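Local atomic coordinates of protease VP4 (Blotched snakehead virus, PDB entry 2GEF), a protein that cleaves peptide bonds as the serine protease segment of a birnavirus structural polyprotein, using a serine/lysine catalytic dyad, and probably processes that polyprotein. Residues Pro17-Asn21 against Val125-Met129; Pro34-Phe38 against Phe169-Lys173; Ser43-Leu47 against Leu172-Ala177; Gln135-Ala140 against Tyr155-Leu159. All blocks are in the same frame, centred on the assembly; numbering follows the deposited sequence.

Contact 1: residues Pro17-Asn21 against Val125-Met129; sequences PLGRN and VWNDM
R20 and W126 form an antiparallel hydrogen-bonded pair on strand 120-126, the middle strand of a three-stranded antiparallel sheet. Two backbone bonds close the pair: R20 N to W126 O and W126 N to R20 O, both 2.6 Å long. The chain turns a corner at N21.

The aromatic contacts centre on the W126 indole. N21 covers one face of it. Its CB lies 3.9 Å from the centroid of the five-membered ring, a CH-pi contact. The N21 amide stands almost upright on the indole, with the two planes 82° apart, but ND2 is modelled improbably close to W126 CE2 and its exact placement is doubtful. R20 NH2 meets the same ring at its edge, in plane, 3.7 Å from CE3.

The charged contact is a salt bridge from R20 NE to D128 OD1, 3.1 Å, weak, with 123° at the hydrogen. The R20 chain runs extended from CG to NE, which sets NE beside D128 and leaves NH2 at the indole edge.

Further along, N127 makes an Asx turn. Its ND2 bonds to Y48 OH and to E46 OE2, the latter modelled doubtfully short, while N127 OD1 accepts from M129 N at 3.0 Å.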
loop_
_atom_site.group_PDB
_atom_site.type_symbol
_atom_site.label_atom_id
_atom_site.label_comp_id
_atom_site.label_asym_id
_atom_site.label_seq_id
_atom_site.Cartn_x
_atom_site.Cartn_y
_atom_site.Cartn_z
ATOM N N PRO A 17 12.777 6.680 -3.507
ATOM C CA PRO A 17 13.013 5.993 -4.725
ATOM C C PRO A 17 13.046 6.976 -5.918
ATOM O O PRO A 17 12.193 7.860 -6.045
ATOM C CB PRO A 17 11.811 5.058 -4.799
ATOM C CG PRO A 17 11.553 4.739 -3.414
ATOM C CD PRO A 17 11.723 6.042 -2.715
ATOM N N LEU A 18 14.080 6.869 -6.732
ATOM C CA LEU A 18 14.017 7.413 -8.060
ATOM C C LEU A 18 13.074 6.399 -8.736
ATOM O O LEU A 18 13.323 5.162 -8.662
ATOM C CB LEU A 18 15.432 7.485 -8.683
ATOM C CG LEU A 18 15.993 7.333 -10.126
ATOM C CD1 LEU A 18 16.099 8.669 -10.876
ATOM C CD2 LEU A 18 17.401 6.790 -9.850
ATOM N N GLY A 19 11.957 6.928 -9.252
ATOM C CA GLY A 19 11.007 6.190 -10.102
ATOM C C GLY A 19 11.319 6.401 -11.597
ATOM O O GLY A 19 11.685 7.497 -12.029
ATOM N N ARG A 20 11.158 5.353 -12.399
ATOM C CA ARG A 20 11.523 5.431 -13.779
ATOM C C ARG A 20 10.383 4.880 -14.691
ATOM O O ARG A 20 9.395 4.288 -14.210
ATOM C CB ARG A 20 12.867 4.738 -13.906
ATOM C CG ARG A 20 12.911 3.428 -14.594
ATOM C CD ARG A 20 14.240 2.718 -14.411
ATOM N NE ARG A 20 14.115 1.273 -14.688
ATOM C CZ ARG A 20 14.514 0.651 -15.813
ATOM N NH1 ARG A 20 15.095 1.318 -16.807
ATOM N NH2 ARG A 20 14.326 -0.670 -15.955
ATOM N N ASN A 21 10.520 5.065 -15.999
ATOM C CA ASN A 21 9.501 4.683 -16.937
ATOM C C ASN A 21 8.031 5.186 -16.565
ATOM O O ASN A 21 7.040 4.455 -16.633
ATOM C CB ASN A 21 9.587 3.181 -17.212
ATOM C CG ASN A 21 8.659 2.744 -18.344
ATOM O OD1 ASN A 21 8.276 3.555 -19.162
ATOM N ND2 ASN A 21 8.272 1.477 -18.372
ATOM N N VAL A 125 5.121 4.034 -11.919
ATOM C CA VAL A 125 6.535 4.088 -12.235
ATOM C C VAL A 125 7.117 2.636 -12.151
ATOM O O VAL A 125 6.505 1.729 -11.546
ATOM C CB VAL A 125 7.335 5.108 -11.226
ATOM C CG1 VAL A 125 7.089 6.675 -11.532
ATOM C CG2 VAL A 125 7.196 4.757 -9.682
ATOM N N TRP A 126 8.310 2.463 -12.702
ATOM C CA TRP A 126 9.206 1.374 -12.365
ATOM C C TRP A 126 10.231 1.888 -11.369
ATOM O O TRP A 126 10.916 2.907 -11.580
ATOM C CB TRP A 126 9.943 0.872 -13.617
ATOM C CG TRP A 126 9.053 0.299 -14.684
ATOM C CD1 TRP A 126 7.666 0.379 -14.729
ATOM C CD2 TRP A 126 9.454 -0.394 -15.862
ATOM N NE1 TRP A 126 7.187 -0.277 -15.864
ATOM C CE2 TRP A 126 8.262 -0.792 -16.551
ATOM C CE3 TRP A 126 10.692 -0.785 -16.382
ATOM C CZ2 TRP A 126 8.292 -1.519 -17.754
ATOM C CZ3 TRP A 126 10.711 -1.523 -17.567
ATOM C CH2 TRP A 126 9.522 -1.862 -18.234
ATOM N N ASN A 127 10.329 1.168 -10.260
ATOM C CA ASN A 127 11.343 1.380 -9.207
ATOM C C ASN A 127 12.011 0.004 -9.377
ATOM O O ASN A 127 11.345 -0.919 -9.881
ATOM C CB ASN A 127 10.657 1.597 -7.776
ATOM C CG ASN A 127 10.041 0.308 -7.187
ATOM O OD1 ASN A 127 10.326 -0.848 -7.611
ATOM N ND2 ASN A 127 9.280 0.491 -6.149
ATOM N N ASP A 128 13.292 -0.185 -9.080
ATOM C CA ASP A 128 13.899 -1.486 -9.441
ATOM C C ASP A 128 13.993 -2.340 -8.172
ATOM O O ASP A 128 14.946 -3.055 -7.887
ATOM C CB ASP A 128 15.230 -1.334 -10.165
ATOM C CG ASP A 128 15.188 -0.259 -11.239
ATOM O OD1 ASP A 128 14.976 -0.608 -12.423
ATOM O OD2 ASP A 128 15.356 0.948 -10.900
HETATM N N MSE A 129 12.909 -2.293 -7.411
HETATM C CA MSE A 129 12.909 -2.851 -6.088
HETATM C C MSE A 129 12.463 -4.298 -6.320
HETATM O O MSE A 129 11.945 -4.610 -7.417
HETATM C CB MSE A 129 11.986 -2.014 -5.199
HETATM C CG MSE A 129 12.441 -0.536 -5.112
HETATM SE SE MSE A 129 14.198 -0.302 -4.191
HETATM C CE MSE A 129 13.547 -1.294 -2.621
#

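Contact 2: residues Pro34-Phe38 against Phe169-Lys173; sequences PVVAF and FGNLK
F38 sets the CZ end of its ring over the centre of one face of the F169 ring. This is strand-on-helix packing: strand 31-38 lies against the first turn of helix 170-178, which carries the catalytic K173. F169 is the N-cap residue of that helix. The two rings reach each other from opposite directions, with centroids 4.7 Å apart and planes at 49°. F38 CZ comes within 3.6 Å of F169 CE1.

V36 fills the middle of the contact, and its two methyls divide the work. CG2 meets F169 CD2 at 3.9 Å. CG1 presses on K173 CG at 3.5 Å, a close fit for two aliphatic carbons. L172 adds its CD2 methyl, which slides past the F38 ring and lies 3.8 Å from CE2. L172 CD2 also touches V36 CB at 4.0 Å.

P34 closes the other end. Its ring crosses the K173 chain at about a right angle and touches both CB and CG. L184 of strand 184-186 touches P34 and K173 as well.

No hydrogen bond crosses between the segments; the strand holds the lysine by its carbons. The K173 chain is extended to CE and then bends (chi4 -105°). This turns NZ toward S136, with a weak hydrogen bond to T156 OG1. P34 CG lies 3.5 Å from K173 CG.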
loop_
_atom_site.group_PDB
_atom_site.type_symbol
_atom_site.label_atom_id
_atom_site.label_comp_id
_atom_site.label_asym_id
_atom_site.label_seq_id
_atom_site.Cartn_x
_atom_site.Cartn_y
_atom_site.Cartn_z
ATOM N N PRO A 34 1.931 2.039 1.966
ATOM C CA PRO A 34 3.368 2.253 2.014
ATOM C C PRO A 34 4.195 1.068 2.006
ATOM O O PRO A 34 3.745 0.003 2.440
ATOM C CB PRO A 34 3.541 3.121 3.239
ATOM C CG PRO A 34 2.554 2.507 4.132
ATOM C CD PRO A 34 1.326 2.289 3.280
ATOM N N VAL A 35 5.341 1.219 1.282
ATOM C CA VAL A 35 6.289 0.146 1.086
ATOM C C VAL A 35 7.699 0.585 1.514
ATOM O O VAL A 35 8.265 1.552 0.947
ATOM C CB VAL A 35 6.358 -0.358 -0.314
ATOM C CG1 VAL A 35 7.556 -1.514 -0.425
ATOM C CG2 VAL A 35 5.035 -0.994 -0.698
ATOM N N VAL A 36 8.252 -0.117 2.531
ATOM C CA VAL A 36 9.556 0.307 3.053
ATOM C C VAL A 36 10.594 -0.857 2.707
ATOM O O VAL A 36 10.219 -2.070 2.618
ATOM C CB VAL A 36 9.494 0.661 4.553
ATOM C CG1 VAL A 36 8.406 1.668 4.890
ATOM C CG2 VAL A 36 9.359 -0.589 5.429
ATOM N N ALA A 37 11.848 -0.473 2.491
ATOM C CA ALA A 37 12.947 -1.371 2.269
ATOM C C ALA A 37 14.214 -0.750 2.872
ATOM O O ALA A 37 14.335 0.533 3.003
ATOM C CB ALA A 37 13.124 -1.640 0.842
ATOM N N PHE A 38 15.105 -1.654 3.293
ATOM C CA PHE A 38 16.413 -1.322 3.990
ATOM C C PHE A 38 17.634 -1.886 3.309
ATOM O O PHE A 38 17.706 -3.082 3.156
ATOM C CB PHE A 38 16.351 -1.788 5.474
ATOM C CG PHE A 38 15.014 -1.483 6.120
ATOM C CD1 PHE A 38 13.987 -2.411 6.093
ATOM C CD2 PHE A 38 14.795 -0.253 6.694
ATOM C CE1 PHE A 38 12.692 -2.097 6.616
ATOM C CE2 PHE A 38 13.574 0.084 7.250
ATOM C CZ PHE A 38 12.492 -0.869 7.207
ATOM N N PHE A 169 7.567 0.465 11.571
ATOM C CA PHE A 169 7.924 1.482 10.503
ATOM C C PHE A 169 6.868 2.526 10.201
ATOM O O PHE A 169 6.923 3.129 9.168
ATOM C CB PHE A 169 8.492 0.800 9.212
ATOM C CG PHE A 169 9.497 -0.347 9.561
ATOM C CD1 PHE A 169 10.705 -0.054 10.251
ATOM C CD2 PHE A 169 9.255 -1.694 9.185
ATOM C CE1 PHE A 169 11.598 -1.114 10.649
ATOM C CE2 PHE A 169 10.171 -2.723 9.562
ATOM C CZ PHE A 169 11.308 -2.415 10.319
ATOM N N GLY A 170 5.936 2.750 11.087
ATOM C CA GLY A 170 4.915 3.774 10.891
ATOM C C GLY A 170 5.436 5.172 10.476
ATOM O O GLY A 170 5.015 5.795 9.545
ATOM N N ASN A 171 6.306 5.721 11.263
ATOM C CA ASN A 171 6.978 6.916 10.908
ATOM C C ASN A 171 7.666 7.029 9.532
ATOM O O ASN A 171 7.593 8.015 8.877
ATOM C CB ASN A 171 8.041 7.130 11.965
ATOM C CG ASN A 171 8.501 8.526 11.936
ATOM O OD1 ASN A 171 9.104 8.971 10.938
ATOM N ND2 ASN A 171 8.068 9.298 12.913
ATOM N N LEU A 172 8.418 6.039 9.119
ATOM C CA LEU A 172 8.960 6.055 7.802
ATOM C C LEU A 172 7.871 5.847 6.696
ATOM O O LEU A 172 8.002 6.413 5.578
ATOM C CB LEU A 172 10.001 4.897 7.705
ATOM C CG LEU A 172 10.751 4.634 6.396
ATOM C CD1 LEU A 172 11.608 5.767 6.155
ATOM C CD2 LEU A 172 11.636 3.326 6.627
ATOM N N LYS A 173 6.908 4.961 7.000
ATOM C CA LYS A 173 5.692 4.816 6.183
ATOM C C LYS A 173 4.951 6.087 5.967
ATOM O O LYS A 173 4.660 6.327 4.783
ATOM C CB LYS A 173 4.763 3.659 6.600
ATOM C CG LYS A 173 5.284 2.414 6.246
ATOM C CD LYS A 173 4.473 1.317 7.045
ATOM C CE LYS A 173 5.259 0.072 7.038
ATOM N NZ LYS A 173 4.697 -0.883 6.132
#

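Contact 3: residues Ser43-Leu47 against Leu172-Ala177; sequences STSEL and LKARAA
The A176 methyl and the L47 side chain each lie over the flat face of a peptide group of the other segment; no side-chain ring takes part. The A176 methyl sits over one face of the S45-E46 peptide, almost straight above the nitrogen, with A176 CB 3.6 Å from E46 N. L47 lies in turn over one face of the A176-A177 peptide. Its CD2 is 4.0 Å from A176 C, nearly perpendicular to the peptide plane, and its CG is 3.6 Å from A176 O. At the oxygen end of the L172-K173 peptide stands the S45 hydroxyl, well out of the carbonyl plane.

Strand 43-47 thus packs on helix 172-177 with their axes 6.6 Å apart at closest and crossing at -44°. The small side chains of S45 and A176 at the interface permit this approach, with S45 OG 3.1 Å from A176 CB. The nearest CA pair is E46 and A176, 4.9 Å apart; the E46 side chain points away from the helix. S45 takes the central place. Its OG is anti to the backbone N (chi1 -174°), which points it into the helix. There it donates to L172 O at 2.5 Å, a very short bond whose exact length is doubtful. S45 CB also rests on L172 CG at 3.9 Å.

Y14 of strand 14-15 touches S45, L172 and R175 and so helps cover the contact.

The polar hydroxyl of S45 is thus satisfied by a helix carbonyl within a buried, mostly apolar surface. This ties the helix that bears K173 to the sheet through its backbone, next to the catalytic residue.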
loop_
_atom_site.group_PDB
_atom_site.type_symbol
_atom_site.label_atom_id
_atom_site.label_comp_id
_atom_site.label_asym_id
_atom_site.label_seq_id
_atom_site.Cartn_x
_atom_site.Cartn_y
_atom_site.Cartn_z
ATOM N N SER A 43 17.579 3.433 3.560
ATOM C CA SER A 43 16.244 2.943 3.619
ATOM C C SER A 43 15.413 3.749 2.641
ATOM O O SER A 43 15.788 4.876 2.312
ATOM C CB SER A 43 15.639 3.095 5.024
ATOM O OG SER A 43 16.578 2.590 5.987
ATOM N N THR A 44 14.309 3.118 2.178
ATOM C CA THR A 44 13.367 3.674 1.253
ATOM C C THR A 44 11.920 3.571 1.817
ATOM O O THR A 44 11.665 2.723 2.564
ATOM C CB THR A 44 13.414 2.895 -0.213
ATOM O OG1 THR A 44 13.152 1.471 -0.019
ATOM C CG2 THR A 44 14.783 3.062 -0.895
ATOM N N SER A 45 11.045 4.487 1.417
ATOM C CA SER A 45 9.610 4.483 1.736
ATOM C C SER A 45 9.020 5.066 0.470
ATOM O O SER A 45 9.479 6.195 -0.027
ATOM C CB SER A 45 9.371 5.511 2.887
ATOM O OG SER A 45 8.097 5.459 3.314
ATOM N N GLU A 46 7.975 4.413 -0.005
ATOM C CA GLU A 46 7.311 4.741 -1.294
ATOM C C GLU A 46 5.837 4.387 -1.140
ATOM O O GLU A 46 5.535 3.434 -0.475
ATOM C CB GLU A 46 7.787 3.623 -2.246
ATOM C CG GLU A 46 8.236 3.988 -3.502
ATOM C CD GLU A 46 9.060 2.844 -4.108
ATOM O OE1 GLU A 46 9.797 2.102 -3.371
ATOM O OE2 GLU A 46 8.974 2.669 -5.336
ATOM N N LEU A 47 4.934 4.940 -1.944
ATOM C CA LEU A 47 3.586 4.306 -2.180
ATOM C C LEU A 47 3.528 3.395 -3.315
ATOM O O LEU A 47 4.251 3.526 -4.258
ATOM C CB LEU A 47 2.578 5.395 -2.391
ATOM C CG LEU A 47 2.491 6.239 -1.106
ATOM C CD1 LEU A 47 1.457 7.289 -1.454
ATOM C CD2 LEU A 47 2.133 5.562 0.187
ATOM N N LEU A 172 8.418 6.039 9.119
ATOM C CA LEU A 172 8.960 6.055 7.802
ATOM C C LEU A 172 7.871 5.847 6.696
ATOM O O LEU A 172 8.002 6.413 5.578
ATOM C CB LEU A 172 10.001 4.897 7.705
ATOM C CG LEU A 172 10.751 4.634 6.396
ATOM C CD1 LEU A 172 11.608 5.767 6.155
ATOM C CD2 LEU A 172 11.636 3.326 6.627
ATOM N N LYS A 173 6.908 4.961 7.000
ATOM C CA LYS A 173 5.692 4.816 6.183
ATOM C C LYS A 173 4.951 6.087 5.967
ATOM O O LYS A 173 4.660 6.327 4.783
ATOM C CB LYS A 173 4.763 3.659 6.600
ATOM C CG LYS A 173 5.284 2.414 6.246
ATOM C CD LYS A 173 4.473 1.317 7.045
ATOM C CE LYS A 173 5.259 0.072 7.038
ATOM N NZ LYS A 173 4.697 -0.883 6.132
ATOM N N ALA A 174 4.778 6.958 7.007
ATOM C CA ALA A 174 4.022 8.209 6.912
ATOM C C ALA A 174 4.737 9.150 5.948
ATOM O O ALA A 174 4.080 9.869 5.144
ATOM C CB ALA A 174 3.964 8.909 8.292
ATOM N N ARG A 175 6.080 9.145 5.969
ATOM C CA ARG A 175 6.797 9.937 4.998
ATOM C C ARG A 175 6.271 9.746 3.571
ATOM O O ARG A 175 6.153 10.646 2.866
ATOM C CB ARG A 175 8.296 9.597 5.020
ATOM C CG ARG A 175 8.950 9.789 6.296
ATOM C CD ARG A 175 9.037 11.265 6.579
ATOM N NE ARG A 175 9.970 11.488 7.665
ATOM C CZ ARG A 175 10.651 12.611 7.867
ATOM N NH1 ARG A 175 10.515 13.698 7.031
ATOM N NH2 ARG A 175 11.471 12.626 8.926
ATOM N N ALA A 176 5.950 8.541 3.162
ATOM C CA ALA A 176 5.635 8.170 1.804
ATOM C C ALA A 176 4.262 8.724 1.506
ATOM O O ALA A 176 3.953 9.197 0.407
ATOM C CB ALA A 176 5.669 6.605 1.708
ATOM N N ALA A 177 3.421 8.706 2.496
ATOM C CA ALA A 177 2.096 9.216 2.309
ATOM C C ALA A 177 2.128 10.742 2.262
ATOM O O ALA A 177 1.454 11.303 1.441
ATOM C CB ALA A 177 1.196 8.746 3.493
#

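Contact 4: residues Gln135-Ala140 against Tyr155-Leu159; sequences QSSSIA and YTGCL
S136, the catalytic nucleophile, is joined to strand 154-160 through its backbone. Its O accepts from G157 N at 2.8 Å in a nearly straight bond (169° at the hydrogen). T156 CA gives the same oxygen a CA-H...O contact. A water donates a further, weak hydrogen bond to it. That water also bonds S136 OG at 2.7 Å and T156 OG1 at 2.9 Å.

Residues Q135 to S138 form a type I beta turn leading into helix 138-146. Q135 O accepts twice, from S138 N at 3.1 Å and from S138 OG at 2.5 Å, very short and of uncertain length. The hydroxyl lies in the carbonyl plane, on a lone pair. G157 O receives a weak bond from I139 N. A second water donates to Q135 OE1 and L159 O; N97 N adds a weak bond to OE1. Y155 OH bonds to H206.

I139 CG2 packs on Y155 CB, and I139 CD1 lies 3.8 Å from G157 CA. Lacking a CB, G157 takes backbone angles (163°, 130°) that keep its preceding carbonyl uncrowded. C158 SG makes van der Waals contact with the Q135-S136 peptide.

These bonds probably hold the nucleophile's backbone in place, while a water links S136 OG to T156 OG1.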
loop_
_atom_site.group_PDB
_atom_site.type_symbol
_atom_site.label_atom_id
_atom_site.label_comp_id
_atom_site.label_asym_id
_atom_site.label_seq_id
_atom_site.Cartn_x
_atom_site.Cartn_y
_atom_site.Cartn_z
ATOM N N GLN A 135 2.819 -8.354 4.962
ATOM C CA GLN A 135 1.340 -8.295 4.839
ATOM C C GLN A 135 0.706 -7.006 5.269
ATOM O O GLN A 135 -0.508 -7.007 5.412
ATOM C CB GLN A 135 0.600 -9.490 5.633
ATOM C CG GLN A 135 0.889 -10.816 4.977
ATOM C CD GLN A 135 0.198 -12.013 5.554
ATOM O OE1 GLN A 135 -0.855 -11.936 6.174
ATOM N NE2 GLN A 135 0.873 -13.165 5.406
ATOM N N SER A 136 1.481 -5.964 5.539
ATOM C CA SER A 136 0.982 -4.648 5.915
ATOM C C SER A 136 0.127 -3.994 4.832
ATOM O O SER A 136 -0.387 -2.923 5.089
ATOM C CB SER A 136 2.119 -3.620 6.248
ATOM O OG SER A 136 3.018 -3.418 5.128
ATOM N N SER A 137 0.074 -4.599 3.635
ATOM C CA SER A 137 -0.754 -4.172 2.513
ATOM C C SER A 137 -2.166 -4.650 2.626
ATOM O O SER A 137 -2.995 -4.329 1.781
ATOM C CB SER A 137 -0.206 -4.730 1.199
ATOM O OG SER A 137 -0.178 -6.156 1.163
ATOM N N SER A 138 -2.462 -5.438 3.655
ATOM C CA SER A 138 -3.706 -6.171 3.714
ATOM C C SER A 138 -4.903 -5.281 3.727
ATOM O O SER A 138 -5.900 -5.678 3.165
ATOM C CB SER A 138 -3.740 -7.205 4.899
ATOM O OG SER A 138 -2.657 -8.146 4.721
ATOM N N ILE A 139 -4.857 -4.159 4.445
ATOM C CA ILE A 139 -5.913 -3.239 4.417
ATOM C C ILE A 139 -6.140 -2.689 2.991
ATOM O O ILE A 139 -7.259 -2.721 2.544
ATOM C CB ILE A 139 -5.654 -2.150 5.266
ATOM C CG1 ILE A 139 -5.629 -2.611 6.806
ATOM C CG2 ILE A 139 -6.783 -1.125 5.127
ATOM C CD1 ILE A 139 -5.357 -1.313 7.720
ATOM N N ALA A 140 -5.081 -2.198 2.290
ATOM C CA ALA A 140 -5.180 -1.786 0.857
ATOM C C ALA A 140 -5.793 -2.873 -0.085
ATOM O O ALA A 140 -6.679 -2.675 -0.949
ATOM C CB ALA A 140 -3.698 -1.383 0.383
ATOM N N TYR A 155 -2.881 3.391 3.203
ATOM C CA TYR A 155 -3.223 2.440 4.299
ATOM C C TYR A 155 -2.119 1.439 4.663
ATOM O O TYR A 155 -1.412 0.848 3.789
ATOM C CB TYR A 155 -4.521 1.675 4.007
ATOM C CG TYR A 155 -5.703 2.620 3.843
ATOM C CD1 TYR A 155 -6.445 3.008 4.945
ATOM C CD2 TYR A 155 -6.166 3.029 2.529
ATOM C CE1 TYR A 155 -7.589 3.902 4.837
ATOM C CE2 TYR A 155 -7.271 3.996 2.414
ATOM C CZ TYR A 155 -7.942 4.387 3.559
ATOM O OH TYR A 155 -8.971 5.369 3.517
ATOM N N THR A 156 -2.028 1.146 5.974
ATOM C CA THR A 156 -1.046 0.134 6.457
ATOM C C THR A 156 -1.593 -0.670 7.623
ATOM O O THR A 156 -2.205 -0.133 8.567
ATOM C CB THR A 156 0.364 0.752 6.700
ATOM O OG1 THR A 156 1.357 -0.263 6.569
ATOM C CG2 THR A 156 0.510 1.568 8.066
ATOM N N GLY A 157 -1.464 -1.999 7.531
ATOM C CA GLY A 157 -1.955 -2.784 8.569
ATOM C C GLY A 157 -2.097 -4.201 8.091
ATOM O O GLY A 157 -2.569 -4.416 6.985
ATOM N N CYS A 158 -1.558 -5.146 8.868
ATOM C CA CYS A 158 -1.898 -6.556 8.634
ATOM C C CYS A 158 -3.318 -6.842 9.077
ATOM O O CYS A 158 -3.940 -6.047 9.824
ATOM C CB CYS A 158 -0.927 -7.520 9.296
ATOM S SG CYS A 158 0.737 -7.254 8.814
ATOM N N LEU A 159 -3.857 -7.941 8.554
ATOM C CA LEU A 159 -5.215 -8.350 8.879
ATOM C C LEU A 159 -5.271 -9.698 9.585
ATOM O O LEU A 159 -4.579 -10.638 9.215
ATOM C CB LEU A 159 -6.173 -8.314 7.666
ATOM C CG LEU A 159 -6.627 -6.878 7.289
ATOM C CD1 LEU A 159 -7.465 -6.984 6.079
ATOM C CD2 LEU A 159 -7.459 -6.290 8.427
HETATM O O HOH W 1 -2.062 -10.562 7.831
HETATM O O HOH W 2 1.856 -1.296 3.959
#

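Contacts 2 and 3 grip one helix, 170-178, from neighbouring strands of one sheet; probable hydrogen bonds join those strands, A37 O to T44 N at 2.7 Å and V35 N to E46 O at 2.8 Å. Together they probably help position K173. Contact 4 supplies the other half of the dyad: K173 NZ stands 3.2 Å from S136 OG. P34 of contact 2 also packs on Y155 and T156 of contact 4. Contact 1 lies about 14 Å from contact 3 and 16 Å from contact 2 between centres. It touches contact 3 through N127 and E46, and contact 2 where M129 CE meets A37 CB at 3.5 Å. It stays about 13 Å from contact 4 between nearest atoms.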